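Local atomic coordinates of early 35 kDa protein (Autographa californica nucleopolyhedrovirus, PDB entry 1P35), a protein that inhibits caspases and so blocks the apoptosis that viral infection triggers in the insect host cell, and also suppresses the host's antiviral RNA interference response. Residues C1-D9 with K40-I48; H99-L110 with N145-L154. All coordinates share one frame; numbering follows the deposited sequence.

Contact 1 (1-9 with 40-48) and contact 2 (99-110 with 145-154) are two antiparallel pairings joined by a third, because strand 42-48 also runs antiparallel to strand 148-154. The strand order is therefore 2-4, 42-48, 148-154, 98-106, and the contact centres lie about 11 Å apart. Probable hydrogen bonds make the seam: Cys152 N to Met44 O, 2.7 Å, and Ala150 N to Phe46 O, 2.8 Å. At one end Pro41 CB packs 3.4 Å from Val153 CG1. Contact 1 closes before contact 2 opens along the chain. Contact 1 is largely buried, whereas contact 2 has several exposed side chains.

Contact 1: residues C1-D9 with K40-I48; sequences CVIFPVEID and KPVLMMFNI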
loop_
_atom_site.group_PDB
_atom_site.type_symbol
_atom_site.label_atom_id
_atom_site.label_comp_id
_atom_site.label_asym_id
_atom_site.label_seq_id
_atom_site.Cartn_x
_atom_site.Cartn_y
_atom_site.Cartn_z
ATOM N N CYS A 1 20.926 14.711 3.897
ATOM C CA CYS A 1 21.663 13.603 4.501
ATOM C C CYS A 1 22.568 14.149 5.574
ATOM O O CYS A 1 22.708 13.542 6.624
ATOM C CB CYS A 1 22.442 12.987 3.410
ATOM S SG CYS A 1 21.309 12.974 2.144
ATOM N N VAL A 2 23.210 15.265 5.260
ATOM C CA VAL A 2 24.102 15.966 6.223
ATOM C C VAL A 2 23.064 16.817 6.918
ATOM O O VAL A 2 22.599 17.843 6.394
ATOM C CB VAL A 2 25.126 16.855 5.479
ATOM C CG1 VAL A 2 26.039 17.548 6.440
ATOM C CG2 VAL A 2 25.889 16.000 4.493
ATOM N N ILE A 3 22.638 16.342 8.064
ATOM C CA ILE A 3 21.579 17.025 8.802
ATOM C C ILE A 3 22.018 17.944 9.922
ATOM O O ILE A 3 22.957 17.650 10.652
ATOM C CB ILE A 3 20.601 15.969 9.327
ATOM C CG1 ILE A 3 20.023 15.211 8.115
ATOM C CG2 ILE A 3 19.503 16.600 10.166
ATOM C CD1 ILE A 3 18.961 14.162 8.473
ATOM N N PHE A 4 21.322 19.069 10.043
ATOM C CA PHE A 4 21.602 20.069 11.080
ATOM C C PHE A 4 20.249 20.525 11.583
ATOM O O PHE A 4 19.304 20.610 10.811
ATOM C CB PHE A 4 22.312 21.305 10.491
ATOM C CG PHE A 4 22.537 22.407 11.494
ATOM C CD1 PHE A 4 23.650 22.385 12.323
ATOM C CD2 PHE A 4 21.552 23.380 11.716
ATOM C CE1 PHE A 4 23.776 23.307 13.381
ATOM C CE2 PHE A 4 21.653 24.312 12.768
ATOM C CZ PHE A 4 22.772 24.267 13.607
ATOM N N PRO A 5 20.089 20.740 12.891
ATOM C CA PRO A 5 20.927 20.589 14.080
ATOM C C PRO A 5 21.452 19.160 14.094
ATOM O O PRO A 5 20.804 18.275 13.554
ATOM C CB PRO A 5 19.930 20.805 15.206
ATOM C CG PRO A 5 19.031 21.877 14.622
ATOM C CD PRO A 5 18.764 21.272 13.259
ATOM N N VAL A 6 22.585 18.916 14.744
ATOM C CA VAL A 6 23.140 17.568 14.743
ATOM C C VAL A 6 22.478 16.533 15.661
ATOM O O VAL A 6 22.745 15.335 15.556
ATOM C CB VAL A 6 24.654 17.607 15.019
ATOM C CG1 VAL A 6 25.375 18.296 13.850
ATOM C CG2 VAL A 6 24.917 18.350 16.333
ATOM N N GLU A 7 21.621 16.976 16.566
ATOM C CA GLU A 7 20.938 16.025 17.440
ATOM C C GLU A 7 20.090 15.094 16.544
ATOM O O GLU A 7 20.358 13.905 16.427
ATOM C CB GLU A 7 20.024 16.790 18.419
ATOM C CG GLU A 7 19.012 17.711 17.704
ATOM C CD GLU A 7 18.135 18.535 18.628
ATOM O OE1 GLU A 7 17.432 17.932 19.470
ATOM O OE2 GLU A 7 18.144 19.783 18.495
ATOM N N ILE A 8 19.092 15.702 15.902
ATOM C CA ILE A 8 18.126 15.079 15.011
ATOM C C ILE A 8 18.266 13.601 14.718
ATOM O O ILE A 8 19.279 13.174 14.197
ATOM C CB ILE A 8 18.071 15.807 13.655
ATOM C CG1 ILE A 8 17.751 17.283 13.868
ATOM C CG2 ILE A 8 16.982 15.170 12.785
ATOM C CD1 ILE A 8 16.403 17.492 14.506
ATOM N N ASP A 9 17.203 12.850 15.011
ATOM C CA ASP A 9 17.151 11.420 14.788
ATOM C C ASP A 9 16.287 11.111 13.558
ATOM O O ASP A 9 15.138 11.513 13.475
ATOM C CB ASP A 9 16.581 10.728 16.028
ATOM C CG ASP A 9 17.227 9.386 16.284
ATOM O OD1 ASP A 9 16.942 8.427 15.527
ATOM O OD2 ASP A 9 18.050 9.305 17.228
ATOM N N LYS A 40 13.020 25.366 15.619
ATOM C CA LYS A 40 13.617 25.894 14.373
ATOM C C LYS A 40 13.627 24.830 13.270
ATOM O O LYS A 40 13.430 23.653 13.534
ATOM C CB LYS A 40 15.030 26.408 14.649
ATOM C CG LYS A 40 14.973 27.595 15.609
ATOM C CD LYS A 40 16.337 28.046 16.090
ATOM C CE LYS A 40 16.197 29.290 16.983
ATOM N NZ LYS A 40 17.554 29.727 17.425
ATOM N N PRO A 41 13.815 25.236 12.011
ATOM C CA PRO A 41 13.817 24.206 10.971
ATOM C C PRO A 41 15.023 23.246 10.961
ATOM O O PRO A 41 16.093 23.492 11.571
ATOM C CB PRO A 41 13.738 25.024 9.684
ATOM C CG PRO A 41 13.202 26.441 10.190
ATOM C CD PRO A 41 14.013 26.572 11.415
ATOM N N VAL A 42 14.802 22.129 10.277
ATOM C CA VAL A 42 15.813 21.114 10.065
ATOM C C VAL A 42 16.395 21.536 8.702
ATOM O O VAL A 42 15.642 21.803 7.755
ATOM C CB VAL A 42 15.162 19.698 9.914
ATOM C CG1 VAL A 42 16.213 18.674 9.513
ATOM C CG2 VAL A 42 14.464 19.293 11.203
ATOM N N LEU A 43 17.713 21.643 8.623
ATOM C CA LEU A 43 18.388 21.971 7.370
ATOM C C LEU A 43 19.114 20.679 6.937
ATOM O O LEU A 43 20.074 20.249 7.584
ATOM C CB LEU A 43 19.425 23.082 7.579
ATOM C CG LEU A 43 18.946 24.258 8.443
ATOM C CD1 LEU A 43 19.928 25.421 8.407
ATOM C CD2 LEU A 43 17.576 24.703 7.937
ATOM N N MET A 44 18.607 20.022 5.902
ATOM C CA MET A 44 19.258 18.826 5.405
ATOM C C MET A 44 19.966 19.211 4.106
ATOM O O MET A 44 19.367 19.807 3.230
ATOM C CB MET A 44 18.243 17.718 5.139
ATOM C CG MET A 44 18.873 16.506 4.446
ATOM S SD MET A 44 17.840 15.020 4.285
ATOM C CE MET A 44 16.530 15.542 3.134
ATOM N N MET A 45 21.235 18.896 3.980
ATOM C CA MET A 45 21.932 19.286 2.764
ATOM C C MET A 45 22.705 18.161 2.207
ATOM O O MET A 45 23.096 17.262 2.940
ATOM C CB MET A 45 22.870 20.444 3.053
ATOM C CG MET A 45 22.222 21.588 3.879
ATOM S SD MET A 45 23.246 23.038 3.657
ATOM C CE MET A 45 22.755 23.990 5.165
ATOM N N PHE A 46 22.928 18.163 0.902
ATOM C CA PHE A 46 23.721 17.068 0.378
ATOM C C PHE A 46 24.171 17.395 -1.028
ATOM O O PHE A 46 23.592 18.256 -1.731
ATOM C CB PHE A 46 22.912 15.744 0.451
ATOM C CG PHE A 46 21.569 15.776 -0.298
ATOM C CD1 PHE A 46 21.520 15.631 -1.696
ATOM C CD2 PHE A 46 20.354 15.928 0.405
ATOM C CE1 PHE A 46 20.301 15.625 -2.393
ATOM C CE2 PHE A 46 19.116 15.930 -0.276
ATOM C CZ PHE A 46 19.090 15.774 -1.689
ATOM N N ASN A 47 25.215 16.704 -1.434
ATOM C CA ASN A 47 25.781 16.906 -2.745
ATOM C C ASN A 47 24.975 16.277 -3.878
ATOM O O ASN A 47 24.340 15.219 -3.702
ATOM C CB ASN A 47 27.215 16.349 -2.765
ATOM C CG ASN A 47 28.198 17.203 -1.981
ATOM O OD1 ASN A 47 29.087 16.686 -1.279
ATOM N ND2 ASN A 47 28.073 18.512 -2.124
ATOM N N ILE A 48 24.974 16.969 -5.017
ATOM C CA ILE A 48 24.353 16.489 -6.245
ATOM C C ILE A 48 25.345 16.855 -7.374
ATOM O O ILE A 48 26.193 17.728 -7.193
ATOM C CB ILE A 48 22.910 17.075 -6.475
ATOM C CG1 ILE A 48 22.921 18.599 -6.422
ATOM C CG2 ILE A 48 21.919 16.468 -5.443
ATOM C CD1 ILE A 48 21.543 19.203 -6.641
HETATM O O HOH W 1 22.807 20.648 6.785
#
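Cys1 begins the contact beside Phe46: its SG approaches the ring obliquely, 4.3 Å from the Phe46 centroid and 45° off the ring normal, a cysteine sulfur-aromatic contact. The same sulfur lies 3.6 Å from Phe46 CB, so it touches the root of the side chain as well as the ring. Val2 pairs with Met45 through two backbone bonds, Val2 N to Met45 O at 3.1 Å and Met45 N to Val2 O at 3.0 Å. Ile3 faces Met44 in a non-hydrogen-bonded pair and divides its branches: CG2 lies 3.9 Å from Val42 CG1, while CG1 meets Met44 CG. Phe4 forms the next hydrogen-bonded pair, with Leu43 N donating to Phe4 O at 2.9 Å and Phe4 N returning a bond to Leu43 O. On the face shared by Val2 and Met45, the Phe4 ring turns obliquely to Leu43 CD1, and Tyr123 meets it edge-to-face. A cis peptide bond precedes Pro5, where the ladder ends; farther on, Ile8 CD1 reaches Val42 CG2 at 4.2 Å. One water donates to both Val2 O (2.8 Å) and Leu43 O. Each of these carbonyls thus accepts a second bond besides its strand bond, so the two are doubly held, amid side chains that meet through apolar groups where the N-terminal strand joins strand 42-48.

Contact 2: residues H99-L110 with N145-L154; sequences HYSVSCQNGSVL and NDYYVAVCVL
An antiparallel beta ladder joins strands 101-106 and 148-154, whose axes approach to 4.7 Å, and ends in an Asx turn that starts at Asn106, the last residue of the first strand. Three hydrogen-bonded pairs, Ser101-Val153, Ser103-Val151 and Gln105-Val149, each exchange two backbone bonds; Val151 N to Ser103 O is nearly straight (2.9 Å, 174° at the hydrogen). At the start of the ladder, the Tyr100 ring lies across Leu154, with Leu154 CD1 over one face and Leu154 CB 3.8 Å from Tyr100 CD2, while Cys152 CB approaches obliquely. The hydroxyl of Tyr100 bonds to Asn31. Along one face, Ser103 OG lies 3.4 Å from Val151 CB, and a water linked to this hydroxyl also donates to Val151 O. On the other face, Cys104 SG comes obliquely to the Tyr148 ring, 3.9 Å from Tyr148 CD2. Asn106, with CG trans to its backbone N (chi1 180°), puts CG over one face of that ring, its amide inclined 52° to it. Its OD1 accepts Ser108 N at 2.8 Å, in the carbonyl plane on a lone pair, which closes the Asx turn. Gly107 N donates to Tyr147 O, and Ser108 OG to Asn145 O at 3.0 Å, the latter tilted from the carbonyl plane. Beyond the turn, Leu110 CD2 packs against Val149 CG2. The Asn106 side chain therefore does double duty: the bond from Ser108 N to OD1 should restrain rotation of the amide, while CG rests over one face of Tyr148 as the chain leaves the sheet.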
loop_
_atom_site.group_PDB
_atom_site.type_symbol
_atom_site.label_atom_id
_atom_site.label_comp_id
_atom_site.label_asym_id
_atom_site.label_seq_id
_atom_site.Cartn_x
_atom_site.Cartn_y
_atom_site.Cartn_z
ATOM N N HIS A 99 6.708 18.266 3.001
ATOM C CA HIS A 99 7.665 18.556 1.956
ATOM C C HIS A 99 8.766 19.502 2.375
ATOM O O HIS A 99 8.510 20.548 2.979
ATOM C CB HIS A 99 6.948 19.118 0.733
ATOM C CG HIS A 99 5.950 18.171 0.149
ATOM N ND1 HIS A 99 4.736 17.902 0.749
ATOM C CD2 HIS A 99 6.000 17.397 -0.959
ATOM C CE1 HIS A 99 4.080 17.010 0.031
ATOM N NE2 HIS A 99 4.825 16.687 -1.012
ATOM N N TYR A 100 10.008 19.108 2.107
ATOM C CA TYR A 100 11.085 19.994 2.426
ATOM C C TYR A 100 11.032 21.130 1.390
ATOM O O TYR A 100 10.601 20.928 0.251
ATOM C CB TYR A 100 12.452 19.335 2.284
ATOM C CG TYR A 100 12.831 18.282 3.328
ATOM C CD1 TYR A 100 12.473 16.941 3.179
ATOM C CD2 TYR A 100 13.631 18.624 4.390
ATOM C CE1 TYR A 100 12.927 15.975 4.073
ATOM C CE2 TYR A 100 14.092 17.670 5.289
ATOM C CZ TYR A 100 13.747 16.353 5.132
ATOM O OH TYR A 100 14.238 15.424 6.032
ATOM N N SER A 101 11.477 22.307 1.816
ATOM C CA SER A 101 11.593 23.478 0.964
ATOM C C SER A 101 13.043 23.348 0.353
ATOM O O SER A 101 14.031 23.292 1.076
ATOM C CB SER A 101 11.437 24.747 1.839
ATOM O OG SER A 101 11.429 25.908 1.047
ATOM N N VAL A 102 13.133 23.296 -0.972
ATOM C CA VAL A 102 14.395 23.129 -1.691
ATOM C C VAL A 102 14.983 24.364 -2.399
ATOM O O VAL A 102 14.266 25.109 -3.127
ATOM C CB VAL A 102 14.229 21.999 -2.780
ATOM C CG1 VAL A 102 15.472 21.807 -3.562
ATOM C CG2 VAL A 102 13.798 20.676 -2.081
ATOM N N SER A 103 16.281 24.561 -2.175
ATOM C CA SER A 103 17.064 25.608 -2.843
ATOM C C SER A 103 18.428 24.964 -3.234
ATOM O O SER A 103 18.725 23.836 -2.818
ATOM C CB SER A 103 17.254 26.872 -1.952
ATOM O OG SER A 103 18.068 26.643 -0.814
ATOM N N CYS A 104 19.241 25.636 -4.042
ATOM C CA CYS A 104 20.501 25.021 -4.488
ATOM C C CYS A 104 21.641 26.008 -4.444
ATOM O O CYS A 104 21.465 27.191 -4.811
ATOM C CB CYS A 104 20.340 24.493 -5.933
ATOM S SG CYS A 104 21.751 23.555 -6.610
ATOM N N GLN A 105 22.795 25.516 -3.987
ATOM C CA GLN A 105 24.024 26.288 -3.866
ATOM C C GLN A 105 25.132 25.561 -4.605
ATOM O O GLN A 105 25.297 24.325 -4.475
ATOM C CB GLN A 105 24.450 26.437 -2.389
ATOM C CG GLN A 105 23.490 27.279 -1.540
ATOM C CD GLN A 105 23.314 28.665 -2.150
ATOM O OE1 GLN A 105 22.336 29.366 -1.892
ATOM N NE2 GLN A 105 24.273 29.059 -2.968
ATOM N N ASN A 106 25.860 26.302 -5.428
ATOM C CA ASN A 106 26.983 25.705 -6.103
ATOM C C ASN A 106 27.964 25.406 -4.926
ATOM O O ASN A 106 28.131 26.246 -4.003
ATOM C CB ASN A 106 27.605 26.697 -7.086
ATOM C CG ASN A 106 28.797 26.115 -7.819
ATOM O OD1 ASN A 106 29.756 25.660 -7.185
ATOM N ND2 ASN A 106 28.745 26.124 -9.176
ATOM N N GLY A 107 28.563 24.211 -4.935
ATOM C CA GLY A 107 29.495 23.826 -3.877
ATOM C C GLY A 107 30.528 24.923 -3.611
ATOM O O GLY A 107 30.904 25.146 -2.469
ATOM N N SER A 108 30.948 25.618 -4.673
ATOM C CA SER A 108 31.934 26.696 -4.595
ATOM C C SER A 108 31.529 27.929 -3.795
ATOM O O SER A 108 32.405 28.686 -3.383
ATOM C CB SER A 108 32.361 27.202 -6.004
ATOM O OG SER A 108 32.979 26.222 -6.815
ATOM N N VAL A 109 30.238 28.170 -3.591
ATOM C CA VAL A 109 29.854 29.349 -2.822
ATOM C C VAL A 109 29.332 29.078 -1.410
ATOM O O VAL A 109 29.120 30.030 -0.650
ATOM C CB VAL A 109 28.778 30.234 -3.585
ATOM C CG1 VAL A 109 29.355 30.756 -4.887
ATOM C CG2 VAL A 109 27.532 29.427 -3.882
ATOM N N LEU A 110 29.128 27.802 -1.061
ATOM C CA LEU A 110 28.566 27.428 0.250
ATOM C C LEU A 110 29.307 27.872 1.506
ATOM O O LEU A 110 28.666 28.259 2.467
ATOM C CB LEU A 110 28.301 25.904 0.331
ATOM C CG LEU A 110 27.693 25.400 1.658
ATOM C CD1 LEU A 110 26.371 26.110 1.929
ATOM C CD2 LEU A 110 27.466 23.880 1.604
ATOM N N ASN A 145 35.431 21.972 -5.403
ATOM C CA ASN A 145 33.973 22.176 -5.441
ATOM C C ASN A 145 33.283 22.212 -6.815
ATOM O O ASN A 145 32.661 23.223 -7.203
ATOM C CB ASN A 145 33.606 23.472 -4.700
ATOM C CG ASN A 145 33.940 23.423 -3.226
ATOM O OD1 ASN A 145 33.400 22.615 -2.495
ATOM N ND2 ASN A 145 34.841 24.297 -2.788
ATOM N N ASP A 146 33.361 21.098 -7.530
ATOM C CA ASP A 146 32.732 20.979 -8.844
ATOM C C ASP A 146 31.270 20.457 -8.796
ATOM O O ASP A 146 30.525 20.567 -9.770
ATOM C CB ASP A 146 33.619 20.097 -9.712
ATOM C CG ASP A 146 34.085 18.840 -8.982
ATOM O OD1 ASP A 146 34.593 18.954 -7.834
ATOM O OD2 ASP A 146 33.952 17.736 -9.570
ATOM N N TYR A 147 30.862 19.931 -7.642
ATOM C CA TYR A 147 29.508 19.398 -7.437
ATOM C C TYR A 147 28.623 20.491 -6.825
ATOM O O TYR A 147 29.134 21.510 -6.364
ATOM C CB TYR A 147 29.559 18.221 -6.455
ATOM C CG TYR A 147 30.497 17.105 -6.857
ATOM C CD1 TYR A 147 30.812 16.876 -8.199
ATOM C CD2 TYR A 147 31.048 16.254 -5.894
ATOM C CE1 TYR A 147 31.646 15.837 -8.572
ATOM C CE2 TYR A 147 31.890 15.205 -6.255
ATOM C CZ TYR A 147 32.185 15.001 -7.598
ATOM O OH TYR A 147 33.012 13.962 -7.974
ATOM N N TYR A 148 27.310 20.278 -6.812
ATOM C CA TYR A 148 26.407 21.262 -6.202
ATOM C C TYR A 148 25.883 20.821 -4.841
ATOM O O TYR A 148 26.231 19.742 -4.353
ATOM C CB TYR A 148 25.234 21.577 -7.133
ATOM C CG TYR A 148 25.641 22.407 -8.335
ATOM C CD1 TYR A 148 26.487 21.872 -9.316
ATOM C CD2 TYR A 148 25.220 23.726 -8.468
ATOM C CE1 TYR A 148 26.906 22.623 -10.392
ATOM C CE2 TYR A 148 25.640 24.498 -9.549
ATOM C CZ TYR A 148 26.493 23.929 -10.510
ATOM O OH TYR A 148 26.944 24.660 -11.565
ATOM N N VAL A 149 25.033 21.646 -4.239
ATOM C CA VAL A 149 24.492 21.318 -2.921
ATOM C C VAL A 149 23.005 21.601 -2.822
ATOM O O VAL A 149 22.581 22.740 -3.033
ATOM C CB VAL A 149 25.156 22.129 -1.792
ATOM C CG1 VAL A 149 24.471 21.792 -0.463
ATOM C CG2 VAL A 149 26.668 21.835 -1.703
ATOM N N ALA A 150 22.222 20.570 -2.515
ATOM C CA ALA A 150 20.778 20.732 -2.363
ATOM C C ALA A 150 20.562 21.120 -0.908
ATOM O O ALA A 150 21.064 20.430 -0.022
ATOM C CB ALA A 150 20.027 19.392 -2.692
ATOM N N VAL A 151 19.815 22.210 -0.666
ATOM C CA VAL A 151 19.567 22.696 0.705
ATOM C C VAL A 151 18.084 22.457 0.957
ATOM O O VAL A 151 17.231 23.047 0.296
ATOM C CB VAL A 151 19.893 24.202 0.801
ATOM C CG1 VAL A 151 19.592 24.714 2.198
ATOM C CG2 VAL A 151 21.377 24.461 0.385
ATOM N N CYS A 152 17.779 21.567 1.889
ATOM C CA CYS A 152 16.398 21.185 2.154
ATOM C C CYS A 152 15.912 21.660 3.519
ATOM O O CYS A 152 16.507 21.309 4.526
ATOM C CB CYS A 152 16.336 19.683 2.003
ATOM S SG CYS A 152 17.188 19.182 0.383
ATOM N N VAL A 153 14.850 22.469 3.556
ATOM C CA VAL A 153 14.385 23.010 4.838
ATOM C C VAL A 153 13.083 22.373 5.270
ATOM O O VAL A 153 12.178 22.213 4.478
ATOM C CB VAL A 153 14.164 24.557 4.825
ATOM C CG1 VAL A 153 13.772 25.018 6.237
ATOM C CG2 VAL A 153 15.438 25.301 4.368
ATOM N N LEU A 154 13.016 21.963 6.531
ATOM C CA LEU A 154 11.814 21.349 7.029
ATOM C C LEU A 154 11.261 22.234 8.124
ATOM O O LEU A 154 11.886 22.371 9.170
ATOM C CB LEU A 154 12.121 19.956 7.585
ATOM C CG LEU A 154 10.895 19.134 8.000
ATOM C CD1 LEU A 154 10.029 18.942 6.774
ATOM C CD2 LEU A 154 11.323 17.739 8.563
HETATM O O HOH W 2 8.813 22.378 5.027
HETATM O O HOH W 3 16.193 25.804 0.949
#